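PDB 3BB8: CDP-4-keto-6-deoxy-D-glucose-3-dehydrase from Yersinia pseudotuberculosis, which probably removes the C-3 hydroxyl of CDP-4-keto-6-deoxy-D-glucose with a pyridoxal 5'-phosphate cofactor, a step in making lipopolysaccharide sugars. Local coordinates for residues 214-217 with 221-224; 68-73 with 298-303. The protein carries 1 engineered substitution. One frame throughout, in Å; residues are numbered along the deposited sequence.

Interaction 1 (214-217 with 221-224); sequences VSFY and HITM. With PLP (pyridoxal-5'-phosphate), chain C.
Two donors from 221-224 converge on the carbonyl oxygen of Phe216. Met224 N reaches Phe216 O at 3.0 Å with an N-H...O angle of 163°, in the carbonyl plane and on a lone pair, whereas Thr223 OG1 approaches Phe216 O at 2.8 Å from above that plane, 39° out of it. The threonine hydroxyl reaches this oxygen because OG1 is anti to its own backbone N (chi1 -174°); OG1 donates to Phe216 O and in turn accepts from Gly225 N. A weaker CA-H...O contact runs the other way, from Phe216 CA to Ile222 O (3.4 Å). Beside these bonds the side chains of Ile222 and Met224 run alongside Phe216: Ile222 CG1 lies 3.7 Å from Phe216 CD2, and Met224 SD makes an oblique Met-aromatic contact, 4.9 Å from the ring centroid.

On the cofactor side, Ser215 OG donates to O1P of the pyridoxal-5'-phosphate at 2.6 Å and accepts from Tyr217 N at 3.2 Å, an ST turn that fixes the hydroxyl toward the phosphate. Lys220, an engineered residue, lies in the turn between the segments and touches Ser215. Tyr217 stacks edge-to-face with Trp247 of the second subunit.

The contact lies where strand 211-215 of the central sheet runs out into its loop, with Phe216 backbone-bonded to Gly227 just before antiparallel strand 228-232, and Ile222 against helix 293-323.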
ATOM      1  N   VAL A 214      10.469   7.830  -4.548  1.00 30.16           N
ATOM      2  CA  VAL A 214      11.611   7.165  -3.938  1.00 29.56           C
ATOM      3  C   VAL A 214      11.066   5.986  -3.140  1.00 29.93           C
ATOM      4  O   VAL A 214       9.881   5.973  -2.769  1.00 29.14           O
ATOM      5  CB  VAL A 214      12.399   8.136  -2.999  1.00 30.53           C
ATOM      6  CG1 VAL A 214      11.563   8.491  -1.786  1.00 29.73           C
ATOM      7  CG2 VAL A 214      13.717   7.495  -2.570  1.00 29.86           C
ATOM      8  N   SER A 215      11.919   4.997  -2.888  1.00 27.49           N
ATOM      9  CA  SER A 215      11.520   3.801  -2.148  1.00 25.90           C
ATOM     10  C   SER A 215      12.277   3.602  -0.833  1.00 25.16           C
ATOM     11  O   SER A 215      13.424   4.013  -0.710  1.00 27.01           O
ATOM     12  CB  SER A 215      11.736   2.568  -3.027  1.00 24.15           C
ATOM     13  OG  SER A 215      11.698   1.383  -2.248  1.00 19.95           O
ATOM     14  N   PHE A 216      11.649   2.953   0.142  1.00 25.05           N
ATOM     15  CA  PHE A 216      12.334   2.701   1.410  1.00 26.23           C
ATOM     16  C   PHE A 216      12.366   1.219   1.761  1.00 26.90           C
ATOM     17  O   PHE A 216      12.290   0.839   2.935  1.00 24.93           O
ATOM     18  CB  PHE A 216      11.686   3.493   2.548  1.00 26.10           C
ATOM     19  CG  PHE A 216      11.568   4.951   2.264  1.00 25.36           C
ATOM     20  CD1 PHE A 216      10.365   5.620   2.492  1.00 24.28           C
ATOM     21  CD2 PHE A 216      12.640   5.658   1.740  1.00 24.59           C
ATOM     22  CE1 PHE A 216      10.237   6.980   2.195  1.00 24.19           C
ATOM     23  CE2 PHE A 216      12.519   7.021   1.438  1.00 25.25           C
ATOM     24  CZ  PHE A 216      11.314   7.679   1.668  1.00 24.26           C
ATOM     25  N   TYR A 217      12.439   0.390   0.722  1.00 29.20           N
ATOM     26  CA  TYR A 217      12.550  -1.056   0.872  1.00 29.81           C
ATOM     27  C   TYR A 217      13.980  -1.244   1.449  1.00 29.89           C
ATOM     28  O   TYR A 217      14.865  -0.430   1.187  1.00 29.63           O
ATOM     29  CB  TYR A 217      12.407  -1.714  -0.506  1.00 31.02           C
ATOM     30  CG  TYR A 217      12.371  -3.217  -0.469  1.00 32.96           C
ATOM     31  CD1 TYR A 217      11.311  -3.889   0.133  1.00 34.66           C
ATOM     32  CD2 TYR A 217      13.428  -3.970  -0.973  1.00 33.92           C
ATOM     33  CE1 TYR A 217      11.306  -5.268   0.242  1.00 34.78           C
ATOM     34  CE2 TYR A 217      13.430  -5.351  -0.870  1.00 33.42           C
ATOM     35  CZ  TYR A 217      12.368  -5.990  -0.259  1.00 34.33           C
ATOM     36  OH  TYR A 217      12.373  -7.358  -0.127  1.00 37.50           O
ATOM     37  N   HIS A 221      18.535   3.169  -0.415  1.00 35.95           N
ATOM     38  CA  HIS A 221      19.366   4.076   0.384  1.00 37.56           C
ATOM     39  C   HIS A 221      19.032   4.137   1.874  1.00 37.50           C
ATOM     40  O   HIS A 221      19.922   3.987   2.712  1.00 36.56           O
ATOM     41  CB  HIS A 221      19.344   5.457  -0.246  1.00 36.99           C
ATOM     42  CG  HIS A 221      19.994   5.496  -1.593  1.00 38.61           C
ATOM     43  ND1 HIS A 221      21.349   5.679  -1.760  1.00 37.89           N
ATOM     44  CD2 HIS A 221      19.481   5.330  -2.835  1.00 38.60           C
ATOM     45  CE1 HIS A 221      21.642   5.627  -3.047  1.00 38.19           C
ATOM     46  NE2 HIS A 221      20.526   5.415  -3.721  1.00 38.03           N
ATOM     47  N   ILE A 222      17.763   4.368   2.210  1.00 36.94           N
ATOM     48  CA  ILE A 222      17.341   4.378   3.612  1.00 35.03           C
ATOM     49  C   ILE A 222      16.099   3.506   3.650  1.00 34.33           C
ATOM     50  O   ILE A 222      15.442   3.337   2.627  1.00 30.36           O
ATOM     51  CB  ILE A 222      17.008   5.805   4.135  1.00 36.61           C
ATOM     52  CG1 ILE A 222      15.827   6.404   3.363  1.00 35.89           C
ATOM     53  CG2 ILE A 222      18.242   6.678   4.042  1.00 34.97           C
ATOM     54  CD1 ILE A 222      15.407   7.784   3.854  1.00 36.33           C
ATOM     55  N   THR A 223      15.759   2.964   4.814  1.00 34.75           N
ATOM     56  CA  THR A 223      14.605   2.078   4.874  1.00 35.50           C
ATOM     57  C   THR A 223      13.560   2.296   5.981  1.00 35.01           C
ATOM     58  O   THR A 223      13.831   2.909   7.019  1.00 36.63           O
ATOM     59  CB  THR A 223      15.088   0.627   4.976  1.00 36.33           C
ATOM     60  OG1 THR A 223      13.973  -0.272   4.901  1.00 38.54           O
ATOM     61  CG2 THR A 223      15.806   0.423   6.302  1.00 33.94           C
ATOM     62  N   MET A 224      12.357   1.783   5.744  1.00 33.27           N
ATOM     63  CA  MET A 224      11.341   1.702   6.786  1.00 33.15           C
ATOM     64  C   MET A 224      10.776   0.293   6.935  1.00 33.22           C
ATOM     65  O   MET A 224       9.665   0.108   7.432  1.00 33.77           O
ATOM     66  CB  MET A 224      10.119   2.544   6.411  1.00 31.80           C
ATOM     67  CG  MET A 224      10.405   4.031   6.282  1.00 31.81           C
ATOM     68  SD  MET A 224       8.913   5.005   6.006  1.00 35.84           S
ATOM     69  CE  MET A 224       9.612   6.516   5.346  1.00 32.55           C
TER
HETATM   70  N1  PLP C 500      11.560   1.431  -9.226  1.00 36.22           N
HETATM   71  C2  PLP C 500      12.875   1.025  -9.069  1.00 38.72           C
HETATM   72  C2A PLP C 500      13.868   1.411 -10.157  1.00 34.87           C
HETATM   73  C3  PLP C 500      13.254   0.276  -7.915  1.00 37.58           C
HETATM   74  O3  PLP C 500      14.524  -0.142  -7.724  1.00 42.26           O
HETATM   75  C4  PLP C 500      12.258  -0.056  -6.901  1.00 38.87           C
HETATM   76  C4A PLP C 500      12.735  -0.854  -5.638  1.00 40.82           C
HETATM   77  C5  PLP C 500      10.912   0.382  -7.128  1.00 36.77           C
HETATM   78  C6  PLP C 500      10.603   1.138  -8.325  1.00 36.10           C
HETATM   79  C5A PLP C 500       9.729   0.158  -6.236  1.00 33.12           C
HETATM   80  O4P PLP C 500      10.021   0.169  -4.910  1.00 28.67           O
HETATM   81  P   PLP C 500       9.430  -0.853  -3.819  1.00 28.86           P
HETATM   82  O1P PLP C 500       9.625  -0.175  -2.479  1.00 27.71           O
HETATM   83  O2P PLP C 500      10.357  -2.199  -3.953  1.00 30.42           O
HETATM   84  O3P PLP C 500       7.962  -1.164  -4.128  1.00 26.52           O

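Interaction 2 (68-73 with 298-303); sequences EKKLGE and CGLAQL
A helix-helix packing within the aspartate aminotransferase fold joins helix 62-75 to the long helix 293-323, chiefly through Leu303, Lys70 and Leu71. The two short segments run in roughly the same direction, at 34° to each other, with axes 10.0 Å apart at closest approach. At this spacing the interface is made largely by side chains: the nearest CA atoms, those of Leu71 and Leu303, are still 7.4 Å apart.

Leu303 points at the other helix. Its CD1 packs on Lys70 CB (3.6 Å) and also comes near the backbone N of Leu71, while its CD2 meets Leu71 CD1 at 4.2 Å, the two leucine side chains lying nearly perpendicular. The Lys70 and Leu303 chains pass one another head to tail, so that the lysine methylenes, rather than its charge, line the leucine, with Lys70 CD 3.6 Å from Leu303 CB. Val80 of strand 79-83 backs Leu71.

Further out, the lysine chain bends at chi3 (-68°) and turns across Leu300, where Lys70 CE and NZ both lie 3.8 Å from Leu300 CD1.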
ATOM      1  N   GLU A  68       8.466  13.702   6.530  1.00 41.15           N
ATOM      2  CA  GLU A  68       8.138  14.378   5.279  1.00 43.52           C
ATOM      3  C   GLU A  68       8.811  15.732   5.216  1.00 44.68           C
ATOM      4  O   GLU A  68       9.189  16.207   4.136  1.00 43.20           O
ATOM      5  CB  GLU A  68       6.624  14.534   5.119  1.00 44.24           C
ATOM      6  CG  GLU A  68       5.872  13.207   5.057  1.00 46.51           C
ATOM      7  CD  GLU A  68       4.371  13.383   4.862  1.00 47.37           C
ATOM      8  OE1 GLU A  68       3.791  14.317   5.462  1.00 47.29           O
ATOM      9  OE2 GLU A  68       3.770  12.578   4.120  1.00 46.23           O
ATOM     10  N   LYS A  69       8.968  16.345   6.386  1.00 46.94           N
ATOM     11  CA  LYS A  69       9.601  17.653   6.482  1.00 48.41           C
ATOM     12  C   LYS A  69      11.094  17.564   6.206  1.00 45.76           C
ATOM     13  O   LYS A  69      11.611  18.268   5.345  1.00 45.06           O
ATOM     14  CB  LYS A  69       9.381  18.249   7.876  1.00 52.30           C
ATOM     15  CG  LYS A  69       9.948  19.655   8.052  1.00 55.24           C
ATOM     16  CD  LYS A  69       9.881  20.085   9.513  1.00 59.25           C
ATOM     17  CE  LYS A  69      10.386  21.508   9.717  1.00 59.95           C
ATOM     18  NZ  LYS A  69      10.426  21.843  11.167  1.00 61.65           N
ATOM     19  N   LYS A  70      11.787  16.694   6.930  1.00 45.78           N
ATOM     20  CA  LYS A  70      13.228  16.570   6.738  1.00 47.91           C
ATOM     21  C   LYS A  70      13.615  16.083   5.340  1.00 47.00           C
ATOM     22  O   LYS A  70      14.658  16.472   4.818  1.00 47.61           O
ATOM     23  CB  LYS A  70      13.846  15.648   7.796  1.00 49.24           C
ATOM     24  CG  LYS A  70      15.362  15.842   7.920  1.00 55.08           C
ATOM     25  CD  LYS A  70      16.040  14.791   8.799  1.00 57.56           C
ATOM     26  CE  LYS A  70      15.660  14.916  10.265  1.00 59.47           C
ATOM     27  NZ  LYS A  70      16.302  13.845  11.087  1.00 59.29           N
ATOM     28  N   LEU A  71      12.785  15.234   4.733  1.00 46.22           N
ATOM     29  CA  LEU A  71      13.090  14.737   3.395  1.00 44.16           C
ATOM     30  C   LEU A  71      12.916  15.879   2.410  1.00 43.29           C
ATOM     31  O   LEU A  71      13.713  16.042   1.485  1.00 40.85           O
ATOM     32  CB  LEU A  71      12.173  13.566   3.005  1.00 41.72           C
ATOM     33  CG  LEU A  71      12.434  12.978   1.607  1.00 42.39           C
ATOM     34  CD1 LEU A  71      13.859  12.412   1.547  1.00 41.62           C
ATOM     35  CD2 LEU A  71      11.410  11.888   1.279  1.00 39.25           C
ATOM     36  N   GLY A  72      11.864  16.668   2.609  1.00 43.87           N
ATOM     37  CA  GLY A  72      11.630  17.799   1.730  1.00 44.79           C
ATOM     38  C   GLY A  72      12.819  18.746   1.778  1.00 45.78           C
ATOM     39  O   GLY A  72      13.191  19.358   0.770  1.00 44.59           O
ATOM     40  N   GLU A  73      13.418  18.864   2.960  1.00 46.45           N
ATOM     41  CA  GLU A  73      14.578  19.729   3.147  1.00 50.43           C
ATOM     42  C   GLU A  73      15.770  19.127   2.408  1.00 50.59           C
ATOM     43  O   GLU A  73      16.425  19.808   1.615  1.00 51.26           O
ATOM     44  CB  GLU A  73      14.886  19.887   4.644  1.00 51.17           C
ATOM     45  CG  GLU A  73      13.692  20.424   5.435  1.00 55.94           C
ATOM     46  CD  GLU A  73      13.933  20.519   6.934  1.00 57.31           C
ATOM     47  OE1 GLU A  73      14.388  19.526   7.545  1.00 58.84           O
ATOM     48  OE2 GLU A  73      13.648  21.592   7.506  1.00 58.86           O
ATOM     49  N   CYS A 298      11.303   4.891  11.779  1.00 38.36           N
ATOM     50  CA  CYS A 298      12.492   4.243  11.248  1.00 37.64           C
ATOM     51  C   CYS A 298      13.088   5.133  10.174  1.00 37.12           C
ATOM     52  O   CYS A 298      14.282   5.401  10.174  1.00 38.62           O
ATOM     53  CB  CYS A 298      12.130   2.874  10.668  1.00 38.67           C
ATOM     54  SG  CYS A 298      13.544   1.814  10.258  1.00 40.01           S
ATOM     55  N   GLY A 299      12.244   5.611   9.272  1.00 37.19           N
ATOM     56  CA  GLY A 299      12.720   6.475   8.211  1.00 37.29           C
ATOM     57  C   GLY A 299      13.347   7.758   8.720  1.00 38.81           C
ATOM     58  O   GLY A 299      14.348   8.220   8.177  1.00 36.72           O
ATOM     59  N   LEU A 300      12.767   8.344   9.768  1.00 41.15           N
ATOM     60  CA  LEU A 300      13.298   9.595  10.320  1.00 40.34           C
ATOM     61  C   LEU A 300      14.725   9.402  10.824  1.00 40.09           C
ATOM     62  O   LEU A 300      15.608  10.189  10.496  1.00 40.41           O
ATOM     63  CB  LEU A 300      12.403  10.118  11.448  1.00 38.47           C
ATOM     64  CG  LEU A 300      12.791  11.493  12.006  1.00 37.10           C
ATOM     65  CD1 LEU A 300      12.789  12.543  10.903  1.00 34.95           C
ATOM     66  CD2 LEU A 300      11.818  11.871  13.100  1.00 37.09           C
ATOM     67  N   ALA A 301      14.945   8.352  11.610  1.00 40.80           N
ATOM     68  CA  ALA A 301      16.283   8.049  12.124  1.00 42.54           C
ATOM     69  C   ALA A 301      17.254   7.914  10.948  1.00 44.23           C
ATOM     70  O   ALA A 301      18.318   8.542  10.928  1.00 46.26           O
ATOM     71  CB  ALA A 301      16.259   6.745  12.936  1.00 41.79           C
ATOM     72  N   GLN A 302      16.868   7.097   9.969  1.00 44.85           N
ATOM     73  CA  GLN A 302      17.671   6.861   8.773  1.00 44.70           C
ATOM     74  C   GLN A 302      18.082   8.170   8.098  1.00 45.30           C
ATOM     75  O   GLN A 302      19.190   8.288   7.577  1.00 44.22           O
ATOM     76  CB  GLN A 302      16.885   6.010   7.760  1.00 44.50           C
ATOM     77  CG  GLN A 302      16.645   4.551   8.140  1.00 43.12           C
ATOM     78  CD  GLN A 302      17.864   3.664   7.909  1.00 44.46           C
ATOM     79  OE1 GLN A 302      18.769   3.596   8.742  1.00 42.74           O
ATOM     80  NE2 GLN A 302      17.892   2.987   6.768  1.00 41.19           N
ATOM     81  N   LEU A 303      17.189   9.152   8.098  1.00 47.01           N
ATOM     82  CA  LEU A 303      17.484  10.433   7.462  1.00 50.44           C
ATOM     83  C   LEU A 303      18.737  11.121   8.002  1.00 52.67           C
ATOM     84  O   LEU A 303      19.345  11.945   7.320  1.00 53.07           O
ATOM     85  CB  LEU A 303      16.287  11.380   7.584  1.00 50.06           C
ATOM     86  CG  LEU A 303      15.221  11.257   6.490  1.00 50.75           C
ATOM     87  CD1 LEU A 303      14.078  12.223   6.778  1.00 52.19           C
ATOM     88  CD2 LEU A 303      15.838  11.570   5.134  1.00 47.23           C
TER

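How the interactions relate
Interaction 1 lies next to the cofactor, while interaction 2 lies farther from it: their centres are about 11 Å apart, and the distance is about 13 Å between nearest atoms of the Leu71 side chain and the bound pyridoxal-5'-phosphate. Along the chain, 214-224 is nested within the long loop closed by 68-73 and 298-303. Helix 293-323 links them directly, since Met224 CG packs 3.8 Å from Gly299 N and Thr223 O lies 3.4 Å from Cys298 SG. Ile222 also touches Leu303, and Phe67 of helix 62-75 meets both Leu303 and the Phe216 ring. Apolar packing thus continues from the two helices to the residue following the phosphate-binding Ser215.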